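Local coordinates for hypothetical protein APE0754 (Aeropyrum pernix, PDB 1TUA) that is of unknown function but carries two K homology domains and probably binds RNA, at residues K9-R14 with G134-A139; A27-R32 with M61-V66; R31-V36 with R81-D86; I70-P75 with Q87-V92. One frame throughout, in Å; residues are numbered along the deposited sequence.

In the fold
Contacts 1 and 4 join the first K homology fold to the second, whereas contact 2 lies within the first and contact 3 ties that fold to the linker after it. Contact 2 is a wholly buried, purely apolar meeting of helices 24-33 and 57-72. Contact 3, its centre about 5 Å from that of contact 2, shares helix 24-33 and runs from buried threonine to exposed arginine. Contact 4, its centre about 2 Å from the centre of the chain, lays the end of helix 57-72 on strand 87-93, again with apolar groups alone. Contact 1 reaches neighbouring strand 137-141 of the same sheet, but at the surface and through a salt bridge.

Contact 1 (K9-R14 with G134-A139); sequences KVKPER and GEYEVA
Lys11 and Glu137 reach toward each other from opposite directions and close a salt bridge between two K homology (KH) folds: the lysine lies in the loop after strand 6-9 of the first, the glutamate at the start of strand 137-141 of the second. NZ of Lys11 stands 2.7 Å from OE1 of Glu137 and donates to the syn lone pair of that oxygen, on the side of its partner oxygen. CE of Lys11 follows at 3.3 Å from OE1 of Glu137. The lysine chain runs extended as far as CE and bends only in its last torsion (chi4 -66°), which turns the ammonium group toward the carboxylate; the glutamate chain is extended beyond CG to meet it. Tyr136 crosses the lysine obliquely, its OH 3.7 Å from NZ of Lys11, near but not hydrogen-bonded. The ring has its own cationic partner in Lys95, by a cation-pi contact. With an alanine in place of Lys11 the carboxylate of Glu137 would probably lose its cation here, and the bridge between the domains with it. The charge of Lys11 may also be felt by Glu135, whose OE1 lies 5.5 Å from NZ of Lys11 without touching it. On the backbone side, N of Lys11 hydrogen-bonds to OG of Ser71 at the end of helix 57-72, and O of Lys11 accepts from N of Arg14 at 2.8 Å.

Contact 2 (A27-R32 with M61-V66); sequences AEIMRR and MKAAEV
Ile29 and Val66 meet tip to tip in the helical layer of the first KH fold, where helix 24-33 and the long helix 57-72 lie side by side on a three-stranded antiparallel sheet. From CB of Ile29 the side chain divides. On the shorter branch, CG2 of Ile29 rests 4.0 Å from CB of Ala63 and as far from CA of Ala63; the small alanine is consistent with the close backbone approach, 6.3 Å between CA of Ile29 and CA of Ala63. The longer branch starts at CG1 of Ile29, which is placed anti to the carbonyl carbon (chi1 -61°) and passes 4.0 Å from CG1 of Val66. It then runs extended to CD1 of Ile29, the atom that presses closest, 3.6 Å from CG1 of Val66. One isoleucine thus spans two residues about a helical turn apart. Phe80 and Leu83 of the following linker also touch this cluster, Phe80 packing on both Ile29 and Val66, while Ile37 of strand 35-40 packs on Ile29 from the sheet. An alanine at Ile29 would keep neither branch and is likely to open a gap facing Ala63 and Val66 in the buried layer. Across the contact, Val66 answers with a single methyl, CG1, which stands anti to its backbone N.

Contact 3 (R31-V36 with R81-D86); sequences RRTGTV and RLLEED
OG1 of Thr33 has two partners: it accepts a hydrogen bond from OG1 of Thr35 at 2.8 Å and also bonds to the backbone O of Ile29, one turn back in the helix. With the hydroxyl so engaged, its methyl is the part that faces Leu83; CG2 of Thr33 and CD2 of Leu83 are only 3.5 Å apart, tighter than usual for two carbons, and the side chains cross at about a right angle. The other methyl of Leu83 takes a different partner. CD1 of Leu83 lies over one face of the Arg32 guanidinium, offset toward its rim and 3.6 Å from NE of Arg32. The arginine is bent at chi3 (61°), which brings this flat group across the leucine. NH2 of Arg32 donates to a water at 2.8 Å, and that water makes only a weak, long bond to OE2 of Glu84; the two charged groups are not in direct contact. The leucine therefore bridges the end of helix 24-33, just before Gly34, with its positive phi, leaves the helix, and the linker between helix 76-79 and strand 87-93, with Val66 of helix 57-72 beside it.

Contact 4 (I70-P75 with Q87-V92); sequences ISLGFP and QILVVV
Leu72 has CG anti to its carbonyl carbon (chi1 -74°) and an extended second torsion, which carries CD1 off the end of helix 57-72 onto Leu89 and Val91 of strand 87-93. The strand residues are turned to receive it: Leu89 has CG opposite its backbone N (chi1 172°), while in Val91 it is CG2 that does the touching. CD1 of Leu72 comes 3.4 Å from CG2 of Val91, a tighter fit than carbons usually make, and 4.1 Å from CD2 of Leu89, lying aslant to both side chains. With its second methyl Leu89 meets Phe74: CD1 of Leu89 lies 4.4 Å from CE2 of Phe74. Between Leu72 and Phe74, Gly73 takes positive phi (131°) in a Schellman motif, with N of Gly73 bonded to O of Ile70 at 3.0 Å; this ends the helix and brings Phe74 back to the strand. Phe74 and Leu72 also rest on Ala139 of the neighbouring strand 137-141. Val90, between the two strand residues, points away to helix 144-158. The second sheet thus lies between helix 57-72 of the first KH fold and helix 144-158 of the second, an inner joint of a four-layer alpha-beta sandwich.

Contact 1 (K9-R14 with G134-A139)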
loop_
_atom_site.group_PDB
_atom_site.type_symbol
_atom_site.label_atom_id
_atom_site.label_comp_id
_atom_site.label_asym_id
_atom_site.label_seq_id
_atom_site.Cartn_x
_atom_site.Cartn_y
_atom_site.Cartn_z
ATOM N N LYS A 9 -13.120 5.060 4.632
ATOM C CA LYS A 9 -14.033 5.067 3.498
ATOM C C LYS A 9 -13.520 4.019 2.525
ATOM O O LYS A 9 -12.343 4.014 2.179
ATOM C CB LYS A 9 -14.046 6.437 2.819
ATOM C CG LYS A 9 -15.004 6.532 1.629
ATOM C CD LYS A 9 -16.461 6.358 2.060
ATOM C CE LYS A 9 -17.397 6.262 0.862
ATOM N NZ LYS A 9 -17.059 5.096 -0.003
ATOM N N VAL A 10 -14.393 3.121 2.091
ATOM C CA VAL A 10 -13.984 2.074 1.163
ATOM C C VAL A 10 -14.667 2.253 -0.192
ATOM O O VAL A 10 -15.842 2.609 -0.256
ATOM C CB VAL A 10 -14.326 0.669 1.738
ATOM C CG1 VAL A 10 -14.037 -0.412 0.711
ATOM C CG2 VAL A 10 -13.507 0.421 3.009
ATOM N N LYS A 11 -13.922 2.036 -1.274
ATOM C CA LYS A 11 -14.501 2.149 -2.608
ATOM C C LYS A 11 -15.642 1.137 -2.638
ATOM O O LYS A 11 -15.455 -0.025 -2.287
ATOM C CB LYS A 11 -13.461 1.812 -3.680
ATOM C CG LYS A 11 -12.267 2.771 -3.723
ATOM C CD LYS A 11 -11.323 2.446 -4.895
ATOM C CE LYS A 11 -10.025 3.268 -4.858
ATOM N NZ LYS A 11 -10.232 4.732 -5.071
ATOM N N PRO A 12 -16.845 1.566 -3.042
ATOM C CA PRO A 12 -17.992 0.650 -3.089
ATOM C C PRO A 12 -17.700 -0.694 -3.758
ATOM O O PRO A 12 -18.131 -1.744 -3.276
ATOM C CB PRO A 12 -19.049 1.460 -3.841
ATOM C CG PRO A 12 -18.737 2.864 -3.437
ATOM C CD PRO A 12 -17.222 2.905 -3.530
ATOM N N GLU A 13 -16.956 -0.654 -4.861
ATOM C CA GLU A 13 -16.613 -1.854 -5.615
ATOM C C GLU A 13 -15.624 -2.774 -4.893
ATOM O O GLU A 13 -15.325 -3.869 -5.375
ATOM C CB GLU A 13 -16.044 -1.468 -6.989
ATOM C CG GLU A 13 -14.741 -0.670 -6.935
ATOM C CD GLU A 13 -14.942 0.846 -6.966
ATOM O OE1 GLU A 13 -15.880 1.363 -6.311
ATOM O OE2 GLU A 13 -14.141 1.526 -7.647
ATOM N N ARG A 14 -15.119 -2.342 -3.741
ATOM C CA ARG A 14 -14.170 -3.159 -2.990
ATOM C C ARG A 14 -14.686 -3.579 -1.619
ATOM O O ARG A 14 -13.993 -4.279 -0.884
ATOM C CB ARG A 14 -12.843 -2.409 -2.815
ATOM C CG ARG A 14 -12.088 -2.177 -4.104
ATOM C CD ARG A 14 -11.621 -3.489 -4.675
ATOM N NE ARG A 14 -10.494 -4.033 -3.920
ATOM C CZ ARG A 14 -10.063 -5.285 -4.016
ATOM N NH1 ARG A 14 -10.669 -6.138 -4.833
ATOM N NH2 ARG A 14 -9.016 -5.682 -3.306
ATOM N N GLY A 134 -4.033 0.679 -9.389
ATOM C CA GLY A 134 -5.485 0.697 -9.461
ATOM C C GLY A 134 -6.002 1.612 -10.553
ATOM O O GLY A 134 -5.301 1.879 -11.529
ATOM N N GLU A 135 -7.228 2.096 -10.383
ATOM C CA GLU A 135 -7.852 2.988 -11.358
ATOM C C GLU A 135 -6.981 4.215 -11.632
ATOM O O GLU A 135 -6.663 4.516 -12.788
ATOM C CB GLU A 135 -9.234 3.432 -10.855
ATOM C CG GLU A 135 -10.000 4.316 -11.836
ATOM C CD GLU A 135 -11.442 4.580 -11.403
ATOM O OE1 GLU A 135 -11.654 5.167 -10.318
ATOM O OE2 GLU A 135 -12.367 4.196 -12.156
ATOM N N TYR A 136 -6.599 4.922 -10.574
ATOM C CA TYR A 136 -5.757 6.103 -10.722
ATOM C C TYR A 136 -4.807 6.255 -9.545
ATOM O O TYR A 136 -4.073 7.238 -9.454
ATOM C CB TYR A 136 -6.623 7.359 -10.868
ATOM C CG TYR A 136 -7.523 7.620 -9.688
ATOM C CD1 TYR A 136 -7.059 8.315 -8.573
ATOM C CD2 TYR A 136 -8.827 7.123 -9.662
ATOM C CE1 TYR A 136 -7.871 8.506 -7.456
ATOM C CE2 TYR A 136 -9.648 7.306 -8.548
ATOM C CZ TYR A 136 -9.162 7.997 -7.448
ATOM O OH TYR A 136 -9.955 8.157 -6.333
ATOM N N GLU A 137 -4.820 5.276 -8.644
ATOM C CA GLU A 137 -3.936 5.302 -7.478
ATOM C C GLU A 137 -2.987 4.112 -7.496
ATOM O O GLU A 137 -3.419 2.982 -7.720
ATOM C CB GLU A 137 -4.760 5.263 -6.189
ATOM C CG GLU A 137 -5.528 6.542 -5.915
ATOM C CD GLU A 137 -6.747 6.318 -5.041
ATOM O OE1 GLU A 137 -7.615 5.493 -5.420
ATOM O OE2 GLU A 137 -6.845 6.973 -3.981
ATOM N N VAL A 138 -1.697 4.364 -7.289
ATOM C CA VAL A 138 -0.722 3.275 -7.226
ATOM C C VAL A 138 -0.342 3.129 -5.757
ATOM O O VAL A 138 0.278 4.021 -5.175
ATOM C CB VAL A 138 0.534 3.567 -8.036
ATOM C CG1 VAL A 138 1.492 2.390 -7.930
ATOM C CG2 VAL A 138 0.159 3.820 -9.486
ATOM N N ALA A 139 -0.746 2.013 -5.158
ATOM C CA ALA A 139 -0.484 1.747 -3.746
ATOM C C ALA A 139 0.778 0.903 -3.581
ATOM O O ALA A 139 1.016 -0.036 -4.346
ATOM C CB ALA A 139 -1.683 1.035 -3.125
#

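Contact 2 (A27-R32 with M61-V66)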
loop_
_atom_site.group_PDB
_atom_site.type_symbol
_atom_site.label_atom_id
_atom_site.label_comp_id
_atom_site.label_asym_id
_atom_site.label_seq_id
_atom_site.Cartn_x
_atom_site.Cartn_y
_atom_site.Cartn_z
ATOM N N ALA A 27 -12.959 -10.701 9.619
ATOM C CA ALA A 27 -12.813 -11.551 10.803
ATOM C C ALA A 27 -11.339 -11.814 11.093
ATOM O O ALA A 27 -10.918 -11.780 12.246
ATOM C CB ALA A 27 -13.533 -12.870 10.604
ATOM N N GLU A 28 -10.564 -12.085 10.046
ATOM C CA GLU A 28 -9.139 -12.352 10.198
ATOM C C GLU A 28 -8.401 -11.089 10.644
ATOM O O GLU A 28 -7.487 -11.159 11.471
ATOM C CB GLU A 28 -8.556 -12.870 8.879
ATOM C CG GLU A 28 -7.117 -13.367 8.963
ATOM C CD GLU A 28 -6.912 -14.420 10.046
ATOM O OE1 GLU A 28 -7.887 -15.112 10.423
ATOM O OE2 GLU A 28 -5.764 -14.569 10.516
ATOM N N ILE A 29 -8.790 -9.930 10.109
ATOM C CA ILE A 29 -8.129 -8.690 10.517
ATOM C C ILE A 29 -8.397 -8.465 12.004
ATOM O O ILE A 29 -7.488 -8.131 12.769
ATOM C CB ILE A 29 -8.651 -7.470 9.732
ATOM C CG1 ILE A 29 -8.370 -7.650 8.243
ATOM C CG2 ILE A 29 -7.956 -6.202 10.232
ATOM C CD1 ILE A 29 -8.989 -6.571 7.373
ATOM N N MET A 30 -9.650 -8.667 12.410
ATOM C CA MET A 30 -10.043 -8.502 13.805
ATOM C C MET A 30 -9.259 -9.465 14.700
ATOM O O MET A 30 -8.731 -9.080 15.740
ATOM C CB MET A 30 -11.552 -8.764 13.970
ATOM C CG MET A 30 -12.473 -7.655 13.440
ATOM S SD MET A 30 -14.264 -8.036 13.611
ATOM C CE MET A 30 -14.633 -8.434 12.019
ATOM N N ARG A 31 -9.190 -10.721 14.277
ATOM C CA ARG A 31 -8.504 -11.769 15.024
ATOM C C ARG A 31 -7.033 -11.485 15.298
ATOM O O ARG A 31 -6.549 -11.689 16.410
ATOM C CB ARG A 31 -8.639 -13.087 14.260
ATOM C CG ARG A 31 -8.034 -14.290 14.935
ATOM C CD ARG A 31 -8.477 -15.558 14.219
ATOM N NE ARG A 31 -9.935 -15.615 14.111
ATOM C CZ ARG A 31 -10.614 -15.501 12.969
ATOM N NH1 ARG A 31 -9.968 -15.326 11.823
ATOM N NH2 ARG A 31 -11.940 -15.556 12.976
ATOM N N ARG A 32 -6.324 -11.008 14.284
ATOM C CA ARG A 32 -4.896 -10.731 14.414
ATOM C C ARG A 32 -4.520 -9.437 15.131
ATOM O O ARG A 32 -3.398 -9.312 15.632
ATOM C CB ARG A 32 -4.252 -10.762 13.026
ATOM C CG ARG A 32 -4.308 -12.152 12.409
ATOM C CD ARG A 32 -3.705 -12.217 11.022
ATOM N NE ARG A 32 -2.295 -11.844 11.010
ATOM C CZ ARG A 32 -1.506 -11.960 9.944
ATOM N NH1 ARG A 32 -1.994 -12.449 8.806
ATOM N NH2 ARG A 32 -0.235 -11.572 10.011
ATOM N N MET A 61 -4.355 1.162 14.249
ATOM C CA MET A 61 -3.894 1.830 13.045
ATOM C C MET A 61 -3.556 0.852 11.915
ATOM O O MET A 61 -3.954 1.061 10.770
ATOM C CB MET A 61 -2.696 2.728 13.400
ATOM C CG MET A 61 -3.088 3.897 14.323
ATOM S SD MET A 61 -1.708 4.837 15.048
ATOM C CE MET A 61 -1.058 5.602 13.633
ATOM N N LYS A 62 -2.843 -0.228 12.221
ATOM C CA LYS A 62 -2.501 -1.193 11.173
ATOM C C LYS A 62 -3.743 -1.915 10.652
ATOM O O LYS A 62 -3.829 -2.235 9.471
ATOM C CB LYS A 62 -1.464 -2.196 11.682
ATOM C CG LYS A 62 -0.074 -1.592 11.828
ATOM C CD LYS A 62 0.965 -2.641 12.210
ATOM C CE LYS A 62 2.381 -2.078 12.106
ATOM N NZ LYS A 62 2.765 -1.761 10.697
ATOM N N ALA A 63 -4.705 -2.178 11.533
ATOM C CA ALA A 63 -5.947 -2.823 11.117
ATOM C C ALA A 63 -6.613 -1.917 10.074
ATOM O O ALA A 63 -7.106 -2.386 9.040
ATOM C CB ALA A 63 -6.878 -3.010 12.322
ATOM N N ALA A 64 -6.617 -0.613 10.351
ATOM C CA ALA A 64 -7.218 0.365 9.443
ATOM C C ALA A 64 -6.424 0.471 8.140
ATOM O O ALA A 64 -6.998 0.704 7.074
ATOM C CB ALA A 64 -7.295 1.725 10.122
ATOM N N GLU A 65 -5.106 0.298 8.219
ATOM C CA GLU A 65 -4.279 0.377 7.016
ATOM C C GLU A 65 -4.552 -0.815 6.110
ATOM O O GLU A 65 -4.563 -0.678 4.892
ATOM C CB GLU A 65 -2.794 0.442 7.376
ATOM C CG GLU A 65 -2.393 1.763 8.003
ATOM C CD GLU A 65 -2.558 2.935 7.049
ATOM O OE1 GLU A 65 -1.688 3.130 6.177
ATOM O OE2 GLU A 65 -3.567 3.661 7.163
ATOM N N VAL A 66 -4.786 -1.981 6.700
ATOM C CA VAL A 66 -5.089 -3.162 5.898
ATOM C C VAL A 66 -6.378 -2.907 5.113
ATOM O O VAL A 66 -6.456 -3.187 3.915
ATOM C CB VAL A 66 -5.264 -4.411 6.779
ATOM C CG1 VAL A 66 -5.809 -5.566 5.949
ATOM C CG2 VAL A 66 -3.931 -4.785 7.403
#

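Contact 3 (R31-V36 with R81-D86)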
loop_
_atom_site.group_PDB
_atom_site.type_symbol
_atom_site.label_atom_id
_atom_site.label_comp_id
_atom_site.label_asym_id
_atom_site.label_seq_id
_atom_site.Cartn_x
_atom_site.Cartn_y
_atom_site.Cartn_z
ATOM N N ARG A 31 -9.190 -10.721 14.277
ATOM C CA ARG A 31 -8.504 -11.769 15.024
ATOM C C ARG A 31 -7.033 -11.485 15.298
ATOM O O ARG A 31 -6.549 -11.689 16.410
ATOM C CB ARG A 31 -8.639 -13.087 14.260
ATOM C CG ARG A 31 -8.034 -14.290 14.935
ATOM C CD ARG A 31 -8.477 -15.558 14.219
ATOM N NE ARG A 31 -9.935 -15.615 14.111
ATOM C CZ ARG A 31 -10.614 -15.501 12.969
ATOM N NH1 ARG A 31 -9.968 -15.326 11.823
ATOM N NH2 ARG A 31 -11.940 -15.556 12.976
ATOM N N ARG A 32 -6.324 -11.008 14.284
ATOM C CA ARG A 32 -4.896 -10.731 14.414
ATOM C C ARG A 32 -4.520 -9.437 15.131
ATOM O O ARG A 32 -3.398 -9.312 15.632
ATOM C CB ARG A 32 -4.252 -10.762 13.026
ATOM C CG ARG A 32 -4.308 -12.152 12.409
ATOM C CD ARG A 32 -3.705 -12.217 11.022
ATOM N NE ARG A 32 -2.295 -11.844 11.010
ATOM C CZ ARG A 32 -1.506 -11.960 9.944
ATOM N NH1 ARG A 32 -1.994 -12.449 8.806
ATOM N NH2 ARG A 32 -0.235 -11.572 10.011
ATOM N N THR A 33 -5.456 -8.491 15.198
ATOM C CA THR A 33 -5.199 -7.193 15.828
ATOM C C THR A 33 -5.961 -6.902 17.124
ATOM O O THR A 33 -5.618 -5.967 17.844
ATOM C CB THR A 33 -5.498 -6.045 14.846
ATOM O OG1 THR A 33 -6.864 -6.134 14.420
ATOM C CG2 THR A 33 -4.576 -6.117 13.630
ATOM N N GLY A 34 -6.990 -7.688 17.423
ATOM C CA GLY A 34 -7.755 -7.446 18.637
ATOM C C GLY A 34 -8.666 -6.242 18.470
ATOM O O GLY A 34 -8.898 -5.470 19.408
ATOM N N THR A 35 -9.186 -6.077 17.261
ATOM C CA THR A 35 -10.079 -4.969 16.969
ATOM C C THR A 35 -11.462 -5.480 16.612
ATOM O O THR A 35 -11.673 -6.685 16.439
ATOM C CB THR A 35 -9.564 -4.122 15.774
ATOM O OG1 THR A 35 -9.415 -4.959 14.619
ATOM C CG2 THR A 35 -8.225 -3.466 16.116
ATOM N N VAL A 36 -12.406 -4.545 16.531
ATOM C CA VAL A 36 -13.770 -4.843 16.145
ATOM C C VAL A 36 -14.033 -3.945 14.942
ATOM O O VAL A 36 -13.870 -2.725 15.011
ATOM C CB VAL A 36 -14.765 -4.529 17.269
ATOM C CG1 VAL A 36 -16.188 -4.819 16.791
ATOM C CG2 VAL A 36 -14.422 -5.359 18.500
ATOM N N ARG A 81 0.242 -7.750 4.825
ATOM C CA ARG A 81 1.647 -7.438 5.057
ATOM C C ARG A 81 1.766 -6.195 5.934
ATOM O O ARG A 81 2.747 -6.025 6.655
ATOM C CB ARG A 81 2.360 -7.205 3.721
ATOM C CG ARG A 81 3.803 -6.719 3.849
ATOM C CD ARG A 81 4.490 -6.692 2.494
ATOM N NE ARG A 81 5.818 -6.093 2.571
ATOM C CZ ARG A 81 6.714 -6.138 1.589
ATOM N NH1 ARG A 81 6.422 -6.759 0.454
ATOM N NH2 ARG A 81 7.900 -5.561 1.743
ATOM N N LEU A 82 0.758 -5.333 5.871
ATOM C CA LEU A 82 0.747 -4.103 6.650
ATOM C C LEU A 82 0.631 -4.340 8.152
ATOM O O LEU A 82 0.798 -3.410 8.944
ATOM C CB LEU A 82 -0.377 -3.181 6.156
ATOM C CG LEU A 82 -0.059 -2.530 4.798
ATOM C CD1 LEU A 82 -1.319 -1.968 4.164
ATOM C CD2 LEU A 82 0.981 -1.441 4.989
ATOM N N LEU A 83 0.349 -5.581 8.540
ATOM C CA LEU A 83 0.247 -5.930 9.952
ATOM C C LEU A 83 1.645 -6.184 10.496
ATOM O O LEU A 83 1.853 -6.243 11.704
ATOM C CB LEU A 83 -0.604 -7.193 10.145
ATOM C CG LEU A 83 -2.106 -7.073 9.876
ATOM C CD1 LEU A 83 -2.782 -8.379 10.256
ATOM C CD2 LEU A 83 -2.699 -5.920 10.687
ATOM N N GLU A 84 2.601 -6.340 9.591
ATOM C CA GLU A 84 3.976 -6.599 9.979
ATOM C C GLU A 84 4.712 -5.363 10.457
ATOM O O GLU A 84 4.386 -4.227 10.101
ATOM C CB GLU A 84 4.742 -7.227 8.818
ATOM C CG GLU A 84 4.326 -8.644 8.523
ATOM C CD GLU A 84 4.845 -9.118 7.189
ATOM O OE1 GLU A 84 6.002 -8.778 6.843
ATOM O OE2 GLU A 84 4.098 -9.837 6.490
ATOM N N GLU A 85 5.722 -5.609 11.273
ATOM C CA GLU A 85 6.536 -4.556 11.836
ATOM C C GLU A 85 7.293 -3.791 10.747
ATOM O O GLU A 85 7.858 -4.383 9.824
ATOM C CB GLU A 85 7.503 -5.187 12.831
ATOM C CG GLU A 85 8.537 -4.275 13.423
ATOM C CD GLU A 85 9.371 -5.008 14.449
ATOM O OE1 GLU A 85 8.812 -5.357 15.513
ATOM O OE2 GLU A 85 10.571 -5.256 14.187
ATOM N N ASP A 86 7.276 -2.471 10.858
ATOM C CA ASP A 86 7.969 -1.595 9.924
ATOM C C ASP A 86 7.380 -1.471 8.522
ATOM O O ASP A 86 7.903 -0.712 7.703
ATOM C CB ASP A 86 9.438 -2.003 9.822
ATOM C CG ASP A 86 10.145 -1.957 11.163
ATOM O OD1 ASP A 86 9.984 -0.945 11.887
ATOM O OD2 ASP A 86 10.861 -2.930 11.489
HETATM O O HOH W 1 1.045 -10.560 7.700
#

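Contact 4 (I70-P75 with Q87-V92)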
loop_
_atom_site.group_PDB
_atom_site.type_symbol
_atom_site.label_atom_id
_atom_site.label_comp_id
_atom_site.label_asym_id
_atom_site.label_seq_id
_atom_site.Cartn_x
_atom_site.Cartn_y
_atom_site.Cartn_z
ATOM N N ILE A 70 -6.825 -2.777 0.971
ATOM C CA ILE A 70 -7.741 -3.621 0.200
ATOM C C ILE A 70 -8.652 -2.734 -0.650
ATOM O O ILE A 70 -8.934 -3.041 -1.813
ATOM C CB ILE A 70 -8.593 -4.515 1.131
ATOM C CG1 ILE A 70 -7.673 -5.516 1.842
ATOM C CG2 ILE A 70 -9.695 -5.234 0.326
ATOM C CD1 ILE A 70 -8.348 -6.287 2.957
ATOM N N SER A 71 -9.099 -1.630 -0.065
ATOM C CA SER A 71 -9.947 -0.670 -0.773
ATOM C C SER A 71 -9.217 -0.137 -2.012
ATOM O O SER A 71 -9.815 0.045 -3.072
ATOM C CB SER A 71 -10.302 0.495 0.160
ATOM O OG SER A 71 -11.095 1.463 -0.505
ATOM N N LEU A 72 -7.918 0.103 -1.870
ATOM C CA LEU A 72 -7.095 0.609 -2.968
ATOM C C LEU A 72 -6.867 -0.399 -4.096
ATOM O O LEU A 72 -6.444 -0.023 -5.195
ATOM C CB LEU A 72 -5.749 1.096 -2.430
ATOM C CG LEU A 72 -5.823 2.421 -1.665
ATOM C CD1 LEU A 72 -4.523 2.662 -0.924
ATOM C CD2 LEU A 72 -6.114 3.555 -2.638
ATOM N N GLY A 73 -7.136 -1.674 -3.835
ATOM C CA GLY A 73 -6.968 -2.670 -4.880
ATOM C C GLY A 73 -6.180 -3.919 -4.528
ATOM O O GLY A 73 -6.244 -4.911 -5.256
ATOM N N PHE A 74 -5.428 -3.881 -3.431
ATOM C CA PHE A 74 -4.645 -5.039 -3.016
ATOM C C PHE A 74 -5.523 -6.189 -2.545
ATOM O O PHE A 74 -6.516 -5.977 -1.859
ATOM C CB PHE A 74 -3.726 -4.689 -1.835
ATOM C CG PHE A 74 -2.415 -4.062 -2.225
ATOM C CD1 PHE A 74 -1.462 -4.785 -2.942
ATOM C CD2 PHE A 74 -2.113 -2.763 -1.832
ATOM C CE1 PHE A 74 -0.227 -4.225 -3.258
ATOM C CE2 PHE A 74 -0.878 -2.188 -2.142
ATOM C CZ PHE A 74 0.068 -2.922 -2.855
ATOM N N PRO A 75 -5.179 -7.426 -2.929
ATOM C CA PRO A 75 -6.002 -8.538 -2.449
ATOM C C PRO A 75 -5.663 -8.653 -0.953
ATOM O O PRO A 75 -4.559 -8.279 -0.529
ATOM C CB PRO A 75 -5.488 -9.732 -3.262
ATOM C CG PRO A 75 -4.080 -9.339 -3.616
ATOM C CD PRO A 75 -4.230 -7.876 -3.959
ATOM N N GLN A 87 6.303 -2.195 8.234
ATOM C CA GLN A 87 5.691 -2.100 6.907
ATOM C C GLN A 87 4.681 -0.952 6.899
ATOM O O GLN A 87 3.898 -0.804 7.833
ATOM C CB GLN A 87 4.983 -3.412 6.535
ATOM C CG GLN A 87 5.874 -4.639 6.559
ATOM C CD GLN A 87 7.090 -4.472 5.682
ATOM O OE1 GLN A 87 6.984 -4.376 4.456
ATOM N NE2 GLN A 87 8.262 -4.419 6.305
ATOM N N ILE A 88 4.711 -0.132 5.852
ATOM C CA ILE A 88 3.786 0.987 5.731
ATOM C C ILE A 88 3.125 1.008 4.347
ATOM O O ILE A 88 3.541 0.311 3.421
ATOM C CB ILE A 88 4.492 2.355 5.947
ATOM C CG1 ILE A 88 5.503 2.603 4.826
ATOM C CG2 ILE A 88 5.180 2.384 7.306
ATOM C CD1 ILE A 88 6.047 4.006 4.795
ATOM N N LEU A 89 2.092 1.825 4.226
ATOM C CA LEU A 89 1.365 1.965 2.978
ATOM C C LEU A 89 1.587 3.368 2.430
ATOM O O LEU A 89 1.337 4.357 3.119
ATOM C CB LEU A 89 -0.127 1.741 3.220
ATOM C CG LEU A 89 -1.081 2.021 2.055
ATOM C CD1 LEU A 89 -0.825 1.040 0.916
ATOM C CD2 LEU A 89 -2.517 1.896 2.558
ATOM N N VAL A 90 2.072 3.445 1.196
ATOM C CA VAL A 90 2.304 4.723 0.536
ATOM C C VAL A 90 1.483 4.710 -0.734
ATOM O O VAL A 90 1.402 3.685 -1.410
ATOM C CB VAL A 90 3.777 4.914 0.181
ATOM C CG1 VAL A 90 3.944 6.154 -0.693
ATOM C CG2 VAL A 90 4.588 5.047 1.458
ATOM N N VAL A 91 0.868 5.841 -1.060
ATOM C CA VAL A 91 0.036 5.912 -2.254
ATOM C C VAL A 91 0.428 7.048 -3.176
ATOM O O VAL A 91 0.719 8.155 -2.725
ATOM C CB VAL A 91 -1.455 6.093 -1.883
ATOM C CG1 VAL A 91 -2.301 6.194 -3.148
ATOM C CG2 VAL A 91 -1.926 4.931 -1.022
ATOM N N VAL A 92 0.444 6.757 -4.472
ATOM C CA VAL A 92 0.742 7.757 -5.486
ATOM C C VAL A 92 -0.565 8.000 -6.236
ATOM O O VAL A 92 -1.092 7.099 -6.888
ATOM C CB VAL A 92 1.811 7.262 -6.480
ATOM C CG1 VAL A 92 1.971 8.256 -7.616
ATOM C CG2 VAL A 92 3.138 7.086 -5.761
#